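Local coordinates for protein putative 6-phosphogluconolactonase (Neisseria gonorrhoeae, PDB 3LHI) that probably hydrolyses 6-phosphogluconolactone to 6-phosphogluconate, the second step in the oxidative stage of the pentose phosphate pathway, at residues A[129-134]-A[181-186]. Numbering follows the deposited sequence.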
loop_
_atom_site.group_PDB
_atom_site.type_symbol
_atom_site.label_atom_id
_atom_site.label_comp_id
_atom_site.label_asym_id
_atom_site.label_seq_id
_atom_site.Cartn_x
_atom_site.Cartn_y
_atom_site.Cartn_z
ATOM N N ASP A 129 0.495 -9.390 6.002
ATOM C CA ASP A 129 1.490 -9.451 7.058
ATOM C C ASP A 129 2.410 -8.253 7.002
ATOM O O ASP A 129 2.920 -7.778 8.019
ATOM C CB ASP A 129 2.313 -10.709 6.918
ATOM C CG ASP A 129 1.464 -11.921 7.020
ATOM O OD1 ASP A 129 0.843 -12.072 8.127
ATOM O OD2 ASP A 129 1.360 -12.697 6.048
ATOM N N VAL A 130 2.675 -7.770 5.776
ATOM C CA VAL A 130 3.613 -6.653 5.538
ATOM C C VAL A 130 2.925 -5.703 4.561
ATOM O O VAL A 130 2.415 -6.160 3.524
ATOM C CB VAL A 130 4.971 -7.140 4.982
ATOM C CG1 VAL A 130 5.923 -5.939 4.761
ATOM C CG2 VAL A 130 5.612 -8.183 5.921
ATOM N N LEU A 131 2.904 -4.429 4.895
ATOM C CA LEU A 131 2.272 -3.385 4.067
ATOM C C LEU A 131 3.284 -2.283 3.838
ATOM O O LEU A 131 3.939 -1.832 4.780
ATOM C CB LEU A 131 1.055 -2.830 4.817
ATOM C CG LEU A 131 0.453 -1.527 4.316
ATOM C CD1 LEU A 131 -0.145 -1.653 2.880
ATOM C CD2 LEU A 131 -0.650 -1.068 5.304
ATOM N N ILE A 132 3.442 -1.845 2.588
ATOM C CA ILE A 132 4.196 -0.619 2.307
ATOM C C ILE A 132 3.216 0.432 1.770
ATOM O O ILE A 132 2.541 0.248 0.745
ATOM C CB ILE A 132 5.405 -0.776 1.350
ATOM C CG1 ILE A 132 6.366 -1.877 1.806
ATOM C CG2 ILE A 132 6.152 0.581 1.226
ATOM C CD1 ILE A 132 5.950 -3.248 1.410
ATOM N N LEU A 133 3.148 1.511 2.541
ATOM C CA LEU A 133 2.377 2.702 2.246
ATOM C C LEU A 133 3.219 3.761 1.556
ATOM O O LEU A 133 4.459 3.742 1.644
ATOM C CB LEU A 133 1.825 3.281 3.548
ATOM C CG LEU A 133 0.748 2.463 4.264
ATOM C CD1 LEU A 133 0.398 3.096 5.595
ATOM C CD2 LEU A 133 -0.469 2.317 3.364
ATOM N N GLY A 134 2.553 4.654 0.849
ATOM C CA GLY A 134 3.116 5.896 0.433
ATOM C C GLY A 134 2.280 7.032 1.001
ATOM O O GLY A 134 1.351 6.807 1.773
ATOM N N ASP A 181 -8.741 0.300 9.517
ATOM C CA ASP A 181 -8.693 -0.939 10.331
ATOM C C ASP A 181 -7.759 -1.949 9.725
ATOM O O ASP A 181 -6.982 -2.602 10.445
ATOM C CB ASP A 181 -10.112 -1.506 10.481
ATOM C CG ASP A 181 -10.152 -2.789 11.261
ATOM O OD1 ASP A 181 -10.055 -3.863 10.637
ATOM O OD2 ASP A 181 -10.325 -2.685 12.473
ATOM N N ALA A 182 -7.850 -2.158 8.433
ATOM C CA ALA A 182 -7.017 -3.132 7.749
ATOM C C ALA A 182 -5.541 -2.758 7.879
ATOM O O ALA A 182 -4.701 -3.640 8.118
ATOM C CB ALA A 182 -7.419 -3.279 6.245
ATOM N N ILE A 183 -5.227 -1.484 7.711
ATOM C CA ILE A 183 -3.852 -1.021 7.854
ATOM C C ILE A 183 -3.348 -1.229 9.240
ATOM O O ILE A 183 -2.252 -1.777 9.451
ATOM C CB ILE A 183 -3.744 0.496 7.443
ATOM C CG1 ILE A 183 -4.072 0.642 5.972
ATOM C CG2 ILE A 183 -2.397 1.102 7.845
ATOM C CD1 ILE A 183 -4.243 2.142 5.499
ATOM N N ALA A 184 -4.167 -0.842 10.228
ATOM C CA ALA A 184 -3.760 -0.879 11.619
ATOM C C ALA A 184 -3.499 -2.310 12.107
ATOM O O ALA A 184 -2.705 -2.472 13.046
ATOM C CB ALA A 184 -4.798 -0.207 12.499
ATOM N N HIS A 185 -4.174 -3.282 11.513
ATOM C CA HIS A 185 -4.052 -4.680 11.932
ATOM C C HIS A 185 -3.088 -5.485 11.086
ATOM O O HIS A 185 -3.017 -6.721 11.146
ATOM C CB HIS A 185 -5.424 -5.360 12.040
ATOM C CG HIS A 185 -6.252 -4.786 13.123
ATOM N ND1 HIS A 185 -6.961 -3.613 12.956
ATOM C CD2 HIS A 185 -6.399 -5.151 14.423
ATOM C CE1 HIS A 185 -7.547 -3.299 14.108
ATOM N NE2 HIS A 185 -7.222 -4.221 15.011
ATOM N N THR A 186 -2.285 -4.781 10.285
ATOM C CA THR A 186 -1.197 -5.387 9.536
ATOM C C THR A 186 0.027 -5.447 10.488
ATOM O O THR A 186 0.401 -4.464 11.086
ATOM C CB THR A 186 -0.865 -4.565 8.278
ATOM O OG1 THR A 186 -2.009 -4.605 7.419
ATOM C CG2 THR A 186 0.297 -5.187 7.567
#
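Leu131 of strand 130-133 packs against Ile183, in the last turn of helix 180-184, and Thr186, just beyond it, on the Rossmann-like sheet of the glucosamine-6-phosphate isomerase/6-phosphogluconolactonase family. The strand runs parallel to both its neighbours, 36-40 and 188-194, and the helix leads through His185 and Thr186 into the latter, so the contact sets the helix end against one sheet face. Followed outward, the Leu131 side chain meets Thr186 first: CB lies 3.7 Å from Thr186 CG2. With CG anti to the backbone N (chi1 165°), Leu131 then carries CD2 to Ile183, 3.8 Å from Ile183 CG2 and 3.9 Å from Ile183 CG1, the two side chains crossing at a slant. Leu133, two residues on and directed to the same face, adds a looser touch, its CD1 4.1 Å from Ile183 CG2. The CG2 methyl of Ile183 therefore sits against both leucines. Thr186 divides its two branches by polarity. Thr186 CG2 takes the strand side, also reaching the backbone at Asp129 O (3.7 Å), whereas Thr186 OG1 turns back to the helix and hydrogen-bonds Ala182 O at 2.9 Å; Gln127 NE2 bonds the same carbonyl. At the preceding carbonyl, Asp181 O receives two donors of His185: its backbone N, and ND1 at 2.7 Å, with an N-H...O angle of 164° and the oxygen practically in the imidazole plane.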